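Local structure of mandelate racemase/muconate lactonizing protein (Alicyclobacillus acidocaldarius LAA1, 3QLD) at residues 244-249 with 268-273; 282-287 with 313-318; 291-296 with 318-323. The protein is a member of the mandelate racemase/muconate lactonizing family of the enolase superfamily, pairing an alpha+beta N-terminal domain with a modified TIM barrel. All coordinates share one frame; numbering follows the deposited sequence.

Contact 1 of 3, residues 244-249 with 268-273; sequences CLDESV and NVKPGR
The guanidinium group of R273 lies against the D246 carbonyl group, with D246 C over its centre, 3.7 Å above one face. Two carbonyl oxygens meet its edge. V249 O takes a side-on pair of bonds from R273 NE and NH2, with V249 O 3.0 Å from R273 NE. The NH2 donor lies in the V249 carbonyl plane, whereas NE stands above it. N268 O is held end-on by R273 NH1 and NH2, with NH2 at 2.7 Å from N268 O. These four bonds fix the rotation of the plane. The D246 carboxylate and the N268 amide form a second flat pair. They lie side by side and stacked, their planes 25° apart. The contact joins elements of a beta-alpha-beta unit. Strands 243-245 and 266-269 flank helix 252-261 in sequence and are parallel neighbours in the barrel. The bond from N268 N to L245 O, 3.0 Å, joins them near their C-terminal ends. A type I turn from D246 to V249 then brings V249 O round to R273. D246 CG stands anti to the backbone N (chi1 169°), which turns the carboxylate toward 268-273. D246 OD1 forms a salt bridge with R273 NH1 at 2.7 Å, the two flat groups being 67° apart. D246 OD2 forms another with K270 NZ at 3.1 Å, on its syn side but tilted out of the carboxylate plane. Y56 OH also bonds D246 OD1, and K270 NZ reaches G298 O. N268 ND2 is bonded to E221. C244 SG packs against N268 CB at 3.9 Å.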
ATOM      1  N   CYS A 244      18.977  -3.274  -9.276  1.00 21.56           N
ATOM      2  CA  CYS A 244      17.665  -3.293  -9.914  1.00 23.04           C
ATOM      3  C   CYS A 244      16.596  -3.333  -8.818  1.00 22.93           C
ATOM      4  O   CYS A 244      16.749  -4.074  -7.862  1.00 22.71           O
ATOM      5  CB  CYS A 244      17.522  -4.578 -10.700  1.00 22.92           C
ATOM      6  SG  CYS A 244      15.923  -4.686 -11.545  1.00 26.84           S
ATOM      7  N   LEU A 245      15.558  -2.505  -8.949  1.00 22.02           N
ATOM      8  CA  LEU A 245      14.465  -2.583  -8.004  1.00 24.61           C
ATOM      9  C   LEU A 245      13.230  -3.112  -8.739  1.00 23.75           C
ATOM     10  O   LEU A 245      12.978  -2.755  -9.902  1.00 22.99           O
ATOM     11  CB  LEU A 245      14.164  -1.213  -7.369  1.00 22.31           C
ATOM     12  CG  LEU A 245      15.358  -0.633  -6.598  1.00 24.58           C
ATOM     13  CD1 LEU A 245      14.917   0.775  -6.031  1.00 25.08           C
ATOM     14  CD2 LEU A 245      15.823  -1.518  -5.490  1.00 26.26           C
ATOM     15  N   ASP A 246      12.454  -3.922  -8.020  1.00 23.98           N
ATOM     16  CA  ASP A 246      11.168  -4.448  -8.530  1.00 23.83           C
ATOM     17  C   ASP A 246      10.142  -3.842  -7.531  1.00 24.62           C
ATOM     18  O   ASP A 246       9.651  -2.751  -7.798  1.00 24.84           O
ATOM     19  CB  ASP A 246      11.239  -5.986  -8.583  1.00 24.86           C
ATOM     20  CG  ASP A 246       9.914  -6.683  -8.834  1.00 27.42           C
ATOM     21  OD1 ASP A 246       8.911  -6.040  -9.110  1.00 31.66           O
ATOM     22  OD2 ASP A 246       9.907  -7.918  -8.734  1.00 32.96           O
ATOM     23  N   GLU A 247       9.899  -4.512  -6.418  1.00 25.53           N
ATOM     24  CA  GLU A 247       8.739  -4.167  -5.534  1.00 28.36           C
ATOM     25  C   GLU A 247       8.979  -2.885  -4.745  1.00 28.49           C
ATOM     26  O   GLU A 247       8.030  -2.193  -4.343  1.00 28.36           O
ATOM     27  CB  GLU A 247       8.258  -5.380  -4.677  1.00 27.00           C
ATOM     28  CG  GLU A 247       9.210  -5.764  -3.565  1.00 31.71           C
ATOM     29  CD  GLU A 247      10.225  -6.838  -4.018  1.00 35.70           C
ATOM     30  OE1 GLU A 247      10.754  -7.489  -3.108  1.00 36.79           O
ATOM     31  OE2 GLU A 247      10.467  -7.053  -5.257  1.00 32.87           O
ATOM     32  N   SER A 248      10.254  -2.500  -4.629  1.00 29.07           N
ATOM     33  CA  SER A 248      10.587  -1.212  -4.006  1.00 29.32           C
ATOM     34  C   SER A 248      10.163  -0.005  -4.775  1.00 29.86           C
ATOM     35  O   SER A 248      10.295   1.097  -4.243  1.00 30.42           O
ATOM     36  CB  SER A 248      12.095  -1.103  -3.732  1.00 28.75           C
ATOM     37  OG  SER A 248      12.485  -1.990  -2.709  1.00 29.63           O
ATOM     38  N   VAL A 249       9.777  -0.188  -6.041  1.00 28.72           N
ATOM     39  CA  VAL A 249       9.289   0.879  -6.855  1.00 29.99           C
ATOM     40  C   VAL A 249       7.849   0.569  -7.380  1.00 32.09           C
ATOM     41  O   VAL A 249       7.659  -0.125  -8.387  1.00 32.64           O
ATOM     42  CB  VAL A 249      10.202   1.132  -8.030  1.00 31.00           C
ATOM     43  CG1 VAL A 249       9.498   2.111  -8.985  1.00 29.08           C
ATOM     44  CG2 VAL A 249      11.612   1.758  -7.512  1.00 28.18           C
ATOM     45  N   ASN A 268      12.909  -3.101 -12.886  1.00 24.51           N
ATOM     46  CA  ASN A 268      12.010  -4.216 -13.262  1.00 27.00           C
ATOM     47  C   ASN A 268      10.614  -3.644 -13.398  1.00 27.71           C
ATOM     48  O   ASN A 268       9.993  -3.205 -12.409  1.00 25.94           O
ATOM     49  CB  ASN A 268      12.107  -5.369 -12.253  1.00 25.77           C
ATOM     50  CG  ASN A 268      11.182  -6.539 -12.557  1.00 24.22           C
ATOM     51  OD1 ASN A 268      10.206  -6.388 -13.285  1.00 27.61           O
ATOM     52  ND2 ASN A 268      11.457  -7.671 -11.961  1.00 25.65           N
ATOM     53  N   VAL A 269      10.161  -3.579 -14.648  1.00 27.01           N
ATOM     54  CA  VAL A 269       8.834  -3.020 -14.959  1.00 28.54           C
ATOM     55  C   VAL A 269       7.790  -4.136 -14.967  1.00 29.28           C
ATOM     56  O   VAL A 269       7.977  -5.145 -15.646  1.00 26.70           O
ATOM     57  CB  VAL A 269       8.829  -2.352 -16.338  1.00 29.48           C
ATOM     58  CG1 VAL A 269       7.340  -2.001 -16.821  1.00 26.95           C
ATOM     59  CG2 VAL A 269       9.705  -1.063 -16.262  1.00 29.65           C
ATOM     60  N   LYS A 270       6.685  -3.976 -14.205  1.00 29.44           N
ATOM     61  CA  LYS A 270       5.547  -4.898 -14.399  1.00 28.71           C
ATOM     62  C   LYS A 270       4.359  -3.937 -14.458  1.00 27.74           C
ATOM     63  O   LYS A 270       4.110  -3.217 -13.514  1.00 25.71           O
ATOM     64  CB  LYS A 270       5.424  -5.904 -13.264  1.00 28.10           C
ATOM     65  CG  LYS A 270       6.647  -6.781 -13.061  1.00 31.30           C
ATOM     66  CD  LYS A 270       6.493  -7.811 -11.939  1.00 33.91           C
ATOM     67  CE  LYS A 270       7.865  -8.442 -11.663  1.00 33.31           C
ATOM     68  NZ  LYS A 270       7.887  -9.407 -10.543  1.00 33.10           N
ATOM     69  N   PRO A 271       3.744  -3.801 -15.636  1.00 27.12           N
ATOM     70  CA  PRO A 271       2.711  -2.795 -15.854  1.00 26.30           C
ATOM     71  C   PRO A 271       1.628  -2.869 -14.791  1.00 25.65           C
ATOM     72  O   PRO A 271       1.139  -1.848 -14.349  1.00 25.96           O
ATOM     73  CB  PRO A 271       2.198  -3.124 -17.291  1.00 27.93           C
ATOM     74  CG  PRO A 271       3.415  -3.782 -17.922  1.00 29.56           C
ATOM     75  CD  PRO A 271       4.088  -4.560 -16.863  1.00 27.28           C
ATOM     76  N   GLY A 272       1.273  -4.074 -14.353  1.00 26.09           N
ATOM     77  CA  GLY A 272       0.218  -4.206 -13.333  1.00 26.01           C
ATOM     78  C   GLY A 272       0.672  -3.610 -12.004  1.00 26.05           C
ATOM     79  O   GLY A 272      -0.062  -2.888 -11.350  1.00 27.69           O
ATOM     80  N   ARG A 273       1.920  -3.851 -11.626  1.00 26.21           N
ATOM     81  CA  ARG A 273       2.422  -3.356 -10.309  1.00 26.76           C
ATOM     82  C   ARG A 273       2.419  -1.815 -10.366  1.00 26.46           C
ATOM     83  O   ARG A 273       2.194  -1.125  -9.381  1.00 27.54           O
ATOM     84  CB  ARG A 273       3.864  -3.906 -10.099  1.00 27.00           C
ATOM     85  CG  ARG A 273       4.474  -3.657  -8.682  1.00 26.71           C
ATOM     86  CD  ARG A 273       6.042  -4.042  -8.568  1.00 28.98           C
ATOM     87  NE  ARG A 273       6.888  -2.970  -9.145  1.00 26.96           N
ATOM     88  CZ  ARG A 273       7.668  -3.098 -10.222  1.00 32.93           C
ATOM     89  NH1 ARG A 273       7.782  -4.265 -10.846  1.00 32.72           N
ATOM     90  NH2 ARG A 273       8.370  -2.036 -10.657  1.00 34.46           N
TER

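Contact 2 of 3, residues 282-287 with 313-318; sequences RALDVA and AALPLM. With SO4 (sulfate ion), chain C.
L284 projects from helix 277-289 of the TIM-barrel domain into a hollow made by L315, L317 and M318, a selenomethionine. The hollow belongs to the loop that follows helix 303-313. A type I turn from L315 to M318 shapes it and brings these three side chains round to the helix. The side chains that meet are all apolar. The two methyls of L284 divide the work. CD1 presses into the L315 side of the hollow, touching L315 CB and lying 3.6 Å from L315 CD1. L284 and L315 cross there at about a right angle. The selenomethionine bends at chi2 (-67°), which carries its tip back toward the leucine. M318 CE lies 4.1 Å from L284 CD1, and M318 SE is near L284 CD2. The second bump points the other way. L317 runs past L284 in the opposite direction and sets its CD2 on the helix surface. With CG anti to the backbone N (chi1 -174°), this methyl reaches a shallow notch between L284 O and A287 CB, one turn apart on the helix. L284 CD2 borders the notch, 4.1 Å from L317 CD2. V269 and A294, on neighbouring barrel strands, also pack on L284. R282 points to another side of the helix and carries a sulfate ion, which is also bound by R105, R253 and the backbone N of V252. Sulfate O3 lies at the edge of the R282 guanidinium. It is modelled 2.5 Å from R282 NH2, doubtfully short for such a bond, with a weak second one from NH1. On the loop side, A287 CB meets L317 CD2 at 3.8 Å.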
ATOM      1  N   ARG A 282       4.821   6.504 -18.418  1.00 31.33           N
ATOM      2  CA  ARG A 282       5.390   7.541 -17.527  1.00 31.96           C
ATOM      3  C   ARG A 282       6.645   7.124 -16.773  1.00 31.54           C
ATOM      4  O   ARG A 282       7.580   7.932 -16.662  1.00 30.11           O
ATOM      5  CB  ARG A 282       4.387   8.116 -16.547  1.00 32.90           C
ATOM      6  CG  ARG A 282       3.275   8.895 -17.229  1.00 36.47           C
ATOM      7  CD  ARG A 282       2.315   9.558 -16.278  1.00 41.03           C
ATOM      8  NE  ARG A 282       1.499   8.580 -15.541  1.00 43.38           N
ATOM      9  CZ  ARG A 282       1.636   8.370 -14.236  1.00 46.43           C
ATOM     10  NH1 ARG A 282       0.884   7.466 -13.615  1.00 46.88           N
ATOM     11  NH2 ARG A 282       2.515   9.099 -13.544  1.00 44.03           N
ATOM     12  N   ALA A 283       6.686   5.880 -16.279  1.00 30.19           N
ATOM     13  CA  ALA A 283       7.894   5.326 -15.653  1.00 30.67           C
ATOM     14  C   ALA A 283       9.071   5.227 -16.614  1.00 31.01           C
ATOM     15  O   ALA A 283      10.231   5.465 -16.229  1.00 30.65           O
ATOM     16  CB  ALA A 283       7.640   3.910 -15.050  1.00 29.05           C
ATOM     17  N   LEU A 284       8.805   4.828 -17.859  1.00 31.76           N
ATOM     18  CA  LEU A 284       9.894   4.701 -18.812  1.00 32.86           C
ATOM     19  C   LEU A 284      10.488   6.092 -19.173  1.00 33.17           C
ATOM     20  O   LEU A 284      11.684   6.202 -19.407  1.00 32.96           O
ATOM     21  CB  LEU A 284       9.427   3.981 -20.074  1.00 32.75           C
ATOM     22  CG  LEU A 284       9.094   2.506 -19.899  1.00 36.84           C
ATOM     23  CD1 LEU A 284       8.793   1.809 -21.237  1.00 37.13           C
ATOM     24  CD2 LEU A 284      10.212   1.768 -19.138  1.00 34.49           C
ATOM     25  N   ASP A 285       9.637   7.109 -19.232  1.00 33.53           N
ATOM     26  CA  ASP A 285      10.079   8.498 -19.476  1.00 35.77           C
ATOM     27  C   ASP A 285      11.074   8.874 -18.416  1.00 35.12           C
ATOM     28  O   ASP A 285      12.177   9.330 -18.723  1.00 34.79           O
ATOM     29  CB  ASP A 285       8.916   9.505 -19.400  1.00 36.04           C
ATOM     30  CG  ASP A 285       8.232   9.672 -20.727  1.00 41.93           C
ATOM     31  OD1 ASP A 285       8.792   9.182 -21.730  1.00 46.78           O
ATOM     32  OD2 ASP A 285       7.127  10.275 -20.791  1.00 51.77           O
ATOM     33  N   VAL A 286      10.652   8.714 -17.170  1.00 33.59           N
ATOM     34  CA  VAL A 286      11.485   9.096 -16.029  1.00 33.84           C
ATOM     35  C   VAL A 286      12.751   8.251 -15.932  1.00 31.79           C
ATOM     36  O   VAL A 286      13.826   8.800 -15.598  1.00 32.37           O
ATOM     37  CB  VAL A 286      10.702   9.084 -14.669  1.00 34.00           C
ATOM     38  CG1 VAL A 286      11.675   9.325 -13.434  1.00 35.70           C
ATOM     39  CG2 VAL A 286       9.603  10.145 -14.648  1.00 35.58           C
ATOM     40  N   ALA A 287      12.671   6.944 -16.206  1.00 29.72           N
ATOM     41  CA  ALA A 287      13.893   6.101 -16.150  1.00 30.13           C
ATOM     42  C   ALA A 287      14.924   6.491 -17.249  1.00 30.91           C
ATOM     43  O   ALA A 287      16.167   6.569 -17.003  1.00 29.58           O
ATOM     44  CB  ALA A 287      13.569   4.644 -16.229  1.00 29.43           C
ATOM     45  N   ALA A 313       6.997  -5.033 -23.109  1.00 26.98           N
ATOM     46  CA  ALA A 313       8.427  -5.309 -23.355  1.00 26.63           C
ATOM     47  C   ALA A 313       8.937  -4.892 -24.737  1.00 29.42           C
ATOM     48  O   ALA A 313      10.144  -4.885 -24.957  1.00 30.18           O
ATOM     49  CB  ALA A 313       8.707  -6.721 -23.153  1.00 26.96           C
ATOM     50  N   ALA A 314       8.013  -4.535 -25.618  1.00 31.71           N
ATOM     51  CA  ALA A 314       8.310  -3.969 -26.941  1.00 34.00           C
ATOM     52  C   ALA A 314       8.717  -2.469 -26.885  1.00 35.35           C
ATOM     53  O   ALA A 314       9.200  -1.878 -27.874  1.00 35.53           O
ATOM     54  CB  ALA A 314       7.078  -4.136 -27.819  1.00 33.77           C
ATOM     55  N   LEU A 315       8.538  -1.830 -25.738  1.00 36.46           N
ATOM     56  CA  LEU A 315       8.763  -0.396 -25.669  1.00 37.59           C
ATOM     57  C   LEU A 315      10.268  -0.055 -25.765  1.00 39.60           C
ATOM     58  O   LEU A 315      11.126  -0.904 -25.448  1.00 38.19           O
ATOM     59  CB  LEU A 315       8.078   0.238 -24.447  1.00 36.87           C
ATOM     60  CG  LEU A 315       6.563   0.016 -24.423  1.00 37.66           C
ATOM     61  CD1 LEU A 315       6.061   0.150 -22.964  1.00 32.31           C
ATOM     62  CD2 LEU A 315       5.773   0.995 -25.394  1.00 34.09           C
ATOM     63  N   PRO A 316      10.593   1.168 -26.268  1.00 41.00           N
ATOM     64  CA  PRO A 316      11.981   1.413 -26.641  1.00 42.58           C
ATOM     65  C   PRO A 316      13.009   1.224 -25.534  1.00 43.28           C
ATOM     66  O   PRO A 316      14.034   0.615 -25.807  1.00 43.88           O
ATOM     67  CB  PRO A 316      11.980   2.875 -27.135  1.00 43.03           C
ATOM     68  CG  PRO A 316      10.648   3.108 -27.643  1.00 43.31           C
ATOM     69  CD  PRO A 316       9.732   2.302 -26.676  1.00 42.91           C
ATOM     70  N   LEU A 317      12.742   1.698 -24.306  1.00 43.76           N
ATOM     71  CA  LEU A 317      13.756   1.586 -23.224  1.00 43.71           C
ATOM     72  C   LEU A 317      13.916   0.197 -22.611  1.00 44.55           C
ATOM     73  O   LEU A 317      14.821  -0.043 -21.768  1.00 46.40           O
ATOM     74  CB  LEU A 317      13.538   2.641 -22.135  1.00 43.59           C
ATOM     75  CG  LEU A 317      14.588   2.759 -20.999  1.00 45.14           C
ATOM     76  CD1 LEU A 317      15.801   3.684 -21.347  1.00 44.75           C
ATOM     77  CD2 LEU A 317      13.921   3.298 -19.768  1.00 42.60           C
HETATM   78  N   MSE A 318      13.056  -0.736 -23.008  1.00 43.03           N
HETATM   79  CA  MSE A 318      13.131  -2.090 -22.507  1.00 42.04           C
HETATM   80  C   MSE A 318      14.309  -2.809 -23.085  1.00 42.31           C
HETATM   81  O   MSE A 318      14.131  -3.720 -23.894  1.00 44.22           O
HETATM   82  CB  MSE A 318      11.848  -2.854 -22.815  1.00 41.22           C
HETATM   83  CG  MSE A 318      10.651  -2.150 -22.278  1.00 38.86           C
HETATM   84 SE   MSE A 318      10.715  -2.173 -20.280  1.00 38.58          SE
HETATM   85  CE  MSE A 318       8.750  -2.124 -20.105  1.00 40.97           C
TER
HETATM   86  S   SO4 C 401       2.345   8.064  -9.954  1.00 51.58           S
HETATM   87  O1  SO4 C 401       1.075   7.961  -9.239  1.00 51.36           O
HETATM   88  O2  SO4 C 401       2.652   6.788 -10.590  1.00 49.65           O
HETATM   89  O3  SO4 C 401       2.251   9.038 -11.038  1.00 51.07           O
HETATM   90  O4  SO4 C 401       3.360   8.480  -8.981  1.00 49.86           O

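Contact 3 of 3, residues 291-296 with 318-323; sequences GMAAWV and MRYATD
A294 CB lies 4.0 Å from the selenium of M318. A294 and V296 lie on one side of strand 293-296, and M318 packs on that side, with L284 and V269 nearby. On the other side A293, W295 and Y320 meet. A293 CB sits 3.7 Å from Y320 CE2. W295 and Y320 cross at about a right angle; their CB atoms are 3.8 Å apart, and W295 CD1 lies at the edge of the tyrosine ring. W295 holds its CG between the backbone N and the carbonyl carbon (chi1 55°), a crowded position. This lays the indole along 321-323, with W295 CE3 3.5 Å from A321 O. F219 stacks on the indole, and R167 makes a cation-pi contact with it. Strand 293-296 is the last of the seven parallel barrel strands in chain order. Segment 318-323 runs beside it, and the backbone of T322 bonds E139 on the first strand. The segment thus bridges the last and first strands, consistent with closure of the modified barrel of this superfamily. Farther out, water 1 links V296 N to Y320 O. V296 O has two donors: D323 N at 3.0 Å from V296 O, nearly along the C=O axis, and T322 OG1 at 2.8 Å from V296 O, well above the carbonyl plane. The hydroxyl of T322 is also bonded to L324 N. The D323 carboxylate meets the indole with planes 59° apart, D323 CG being 3.4 Å from W295 CZ3. Its oxygens form salt bridges with K169 and R167.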
ATOM      1  N   GLY A 291      18.877   7.997 -17.058  1.00 35.42           N
ATOM      2  CA  GLY A 291      19.997   7.112 -17.401  1.00 34.31           C
ATOM      3  C   GLY A 291      19.858   5.646 -16.983  1.00 35.03           C
ATOM      4  O   GLY A 291      20.793   4.852 -17.150  1.00 34.68           O
HETATM    5  N   MSE A 292      18.674   5.285 -16.477  1.00 34.41           N
HETATM    6  CA  MSE A 292      18.363   3.926 -16.068  1.00 33.76           C
HETATM    7  C   MSE A 292      17.960   3.005 -17.268  1.00 35.36           C
HETATM    8  O   MSE A 292      17.524   3.479 -18.351  1.00 35.75           O
HETATM    9  CB  MSE A 292      17.252   4.008 -15.030  1.00 33.69           C
HETATM   10  CG  MSE A 292      17.594   4.885 -13.864  1.00 33.27           C
HETATM   11 SE   MSE A 292      16.210   4.931 -12.457  1.00 37.89          SE
HETATM   12  CE  MSE A 292      16.245   3.033 -12.025  1.00 33.91           C
ATOM     13  N   ALA A 293      18.171   1.702 -17.098  1.00 34.09           N
ATOM     14  CA  ALA A 293      17.752   0.703 -18.074  1.00 33.82           C
ATOM     15  C   ALA A 293      16.545   0.020 -17.422  1.00 33.62           C
ATOM     16  O   ALA A 293      16.444  -0.029 -16.191  1.00 32.08           O
ATOM     17  CB  ALA A 293      18.866  -0.333 -18.261  1.00 33.83           C
ATOM     18  N   ALA A 294      15.634  -0.487 -18.250  1.00 32.61           N
ATOM     19  CA  ALA A 294      14.458  -1.210 -17.741  1.00 31.49           C
ATOM     20  C   ALA A 294      14.249  -2.492 -18.547  1.00 31.16           C
ATOM     21  O   ALA A 294      14.804  -2.651 -19.668  1.00 30.76           O
ATOM     22  CB  ALA A 294      13.226  -0.281 -17.735  1.00 31.08           C
ATOM     23  N   TRP A 295      13.512  -3.442 -17.960  1.00 29.60           N
ATOM     24  CA  TRP A 295      13.176  -4.699 -18.605  1.00 28.55           C
ATOM     25  C   TRP A 295      11.876  -5.120 -17.966  1.00 28.54           C
ATOM     26  O   TRP A 295      11.522  -4.613 -16.862  1.00 28.46           O
ATOM     27  CB  TRP A 295      14.267  -5.744 -18.378  1.00 27.48           C
ATOM     28  CG  TRP A 295      14.629  -6.008 -16.965  1.00 30.05           C
ATOM     29  CD1 TRP A 295      15.447  -5.254 -16.179  1.00 30.21           C
ATOM     30  CD2 TRP A 295      14.163  -7.086 -16.146  1.00 27.27           C
ATOM     31  NE1 TRP A 295      15.559  -5.811 -14.917  1.00 31.47           N
ATOM     32  CE2 TRP A 295      14.753  -6.922 -14.859  1.00 29.54           C
ATOM     33  CE3 TRP A 295      13.270  -8.158 -16.356  1.00 28.07           C
ATOM     34  CZ2 TRP A 295      14.511  -7.804 -13.793  1.00 30.82           C
ATOM     35  CZ3 TRP A 295      13.043  -9.061 -15.302  1.00 30.48           C
ATOM     36  CH2 TRP A 295      13.644  -8.868 -14.021  1.00 29.71           C
ATOM     37  N   VAL A 296      11.165  -6.043 -18.597  1.00 29.61           N
ATOM     38  CA  VAL A 296       9.868  -6.494 -18.047  1.00 28.06           C
ATOM     39  C   VAL A 296       9.956  -7.799 -17.259  1.00 28.19           C
ATOM     40  O   VAL A 296      10.434  -8.841 -17.754  1.00 27.83           O
ATOM     41  CB  VAL A 296       8.750  -6.559 -19.179  1.00 29.69           C
ATOM     42  CG1 VAL A 296       7.493  -7.285 -18.715  1.00 25.23           C
ATOM     43  CG2 VAL A 296       8.427  -5.231 -19.736  1.00 28.21           C
HETATM   44  N   MSE A 318      13.056  -0.736 -23.008  1.00 43.03           N
HETATM   45  CA  MSE A 318      13.131  -2.090 -22.507  1.00 42.04           C
HETATM   46  C   MSE A 318      14.309  -2.809 -23.085  1.00 42.31           C
HETATM   47  O   MSE A 318      14.131  -3.720 -23.894  1.00 44.22           O
HETATM   48  CB  MSE A 318      11.848  -2.854 -22.815  1.00 41.22           C
HETATM   49  CG  MSE A 318      10.651  -2.150 -22.278  1.00 38.86           C
HETATM   50 SE   MSE A 318      10.715  -2.173 -20.280  1.00 38.58          SE
HETATM   51  CE  MSE A 318       8.750  -2.124 -20.105  1.00 40.97           C
ATOM     52  N   ARG A 319      15.503  -2.441 -22.621  1.00 41.81           N
ATOM     53  CA  ARG A 319      16.781  -2.834 -23.246  1.00 41.13           C
ATOM     54  C   ARG A 319      17.311  -4.216 -22.857  1.00 39.41           C
ATOM     55  O   ARG A 319      18.147  -4.806 -23.574  1.00 38.26           O
ATOM     56  CB  ARG A 319      17.863  -1.758 -22.959  1.00 43.04           C
ATOM     57  CG  ARG A 319      17.792  -0.444 -23.844  1.00 46.14           C
ATOM     58  CD  ARG A 319      18.003  -0.734 -25.352  1.00 55.92           C
ATOM     59  NE  ARG A 319      19.389  -1.123 -25.671  1.00 61.91           N
ATOM     60  CZ  ARG A 319      19.760  -1.920 -26.680  1.00 64.43           C
ATOM     61  NH1 ARG A 319      18.848  -2.455 -27.496  1.00 64.05           N
ATOM     62  NH2 ARG A 319      21.056  -2.192 -26.863  1.00 65.03           N
ATOM     63  N   TYR A 320      16.848  -4.750 -21.728  1.00 35.25           N
ATOM     64  CA  TYR A 320      17.249  -6.095 -21.331  1.00 32.99           C
ATOM     65  C   TYR A 320      16.079  -7.072 -21.555  1.00 31.36           C
ATOM     66  O   TYR A 320      14.915  -6.649 -21.838  1.00 31.43           O
ATOM     67  CB  TYR A 320      17.719  -6.155 -19.867  1.00 32.38           C
ATOM     68  CG  TYR A 320      18.870  -5.195 -19.509  1.00 35.45           C
ATOM     69  CD1 TYR A 320      19.843  -4.823 -20.461  1.00 39.94           C
ATOM     70  CD2 TYR A 320      19.001  -4.687 -18.191  1.00 36.00           C
ATOM     71  CE1 TYR A 320      20.913  -3.952 -20.125  1.00 40.92           C
ATOM     72  CE2 TYR A 320      20.063  -3.829 -17.847  1.00 38.64           C
ATOM     73  CZ  TYR A 320      21.014  -3.470 -18.817  1.00 41.62           C
ATOM     74  OH  TYR A 320      22.055  -2.622 -18.462  1.00 41.97           O
ATOM     75  N   ALA A 321      16.439  -8.341 -21.439  1.00 29.58           N
ATOM     76  CA  ALA A 321      15.593  -9.499 -21.645  1.00 29.44           C
ATOM     77  C   ALA A 321      14.466  -9.473 -20.635  1.00 30.24           C
ATOM     78  O   ALA A 321      14.638  -8.970 -19.493  1.00 27.47           O
ATOM     79  CB  ALA A 321      16.408 -10.781 -21.419  1.00 28.22           C
ATOM     80  N   THR A 322      13.340 -10.057 -21.062  1.00 31.41           N
ATOM     81  CA  THR A 322      12.169 -10.289 -20.199  1.00 29.01           C
ATOM     82  C   THR A 322      12.222 -11.592 -19.429  1.00 28.49           C
ATOM     83  O   THR A 322      12.878 -12.572 -19.846  1.00 27.50           O
ATOM     84  CB  THR A 322      10.824 -10.078 -20.983  1.00 29.75           C
ATOM     85  OG1 THR A 322       9.699 -10.219 -20.074  1.00 26.59           O
ATOM     86  CG2 THR A 322      10.684 -11.120 -22.180  1.00 28.35           C
ATOM     87  N   ASP A 323      11.627 -11.606 -18.223  1.00 25.87           N
ATOM     88  CA  ASP A 323      11.418 -12.847 -17.524  1.00 29.24           C
ATOM     89  C   ASP A 323      10.170 -13.621 -18.062  1.00 27.14           C
ATOM     90  O   ASP A 323       9.867 -14.667 -17.548  1.00 27.73           O
ATOM     91  CB  ASP A 323      11.215 -12.602 -16.006  1.00 28.22           C
ATOM     92  CG  ASP A 323      12.541 -12.416 -15.222  1.00 33.24           C
ATOM     93  OD1 ASP A 323      13.654 -12.516 -15.805  1.00 31.67           O
ATOM     94  OD2 ASP A 323      12.449 -12.179 -13.988  1.00 32.44           O
TER
HETATM   95  O   HOH W   1      12.319  -6.740 -21.159  1.00 28.75           O

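Along the chain, contact 1 comes first. It closes the loop that holds helix 252-261 and ties strand 243-245 to strand 266-269 and R273 just after it. It is complete before contact 2 opens on helix 277-289. Contact 3 opens next, on strand 293-296, before contact 2 has closed. The two therefore cross: 313-318 returns to the helix, and 318-323 returns to the strand. M318 ends one segment and begins the other. V269 of contact 1 joins the set, touching L284 and M318 by packing and W295 through the backbone. Together the contacts bind adjacent barrel strands, an outer helix and the loop after helix 303-313.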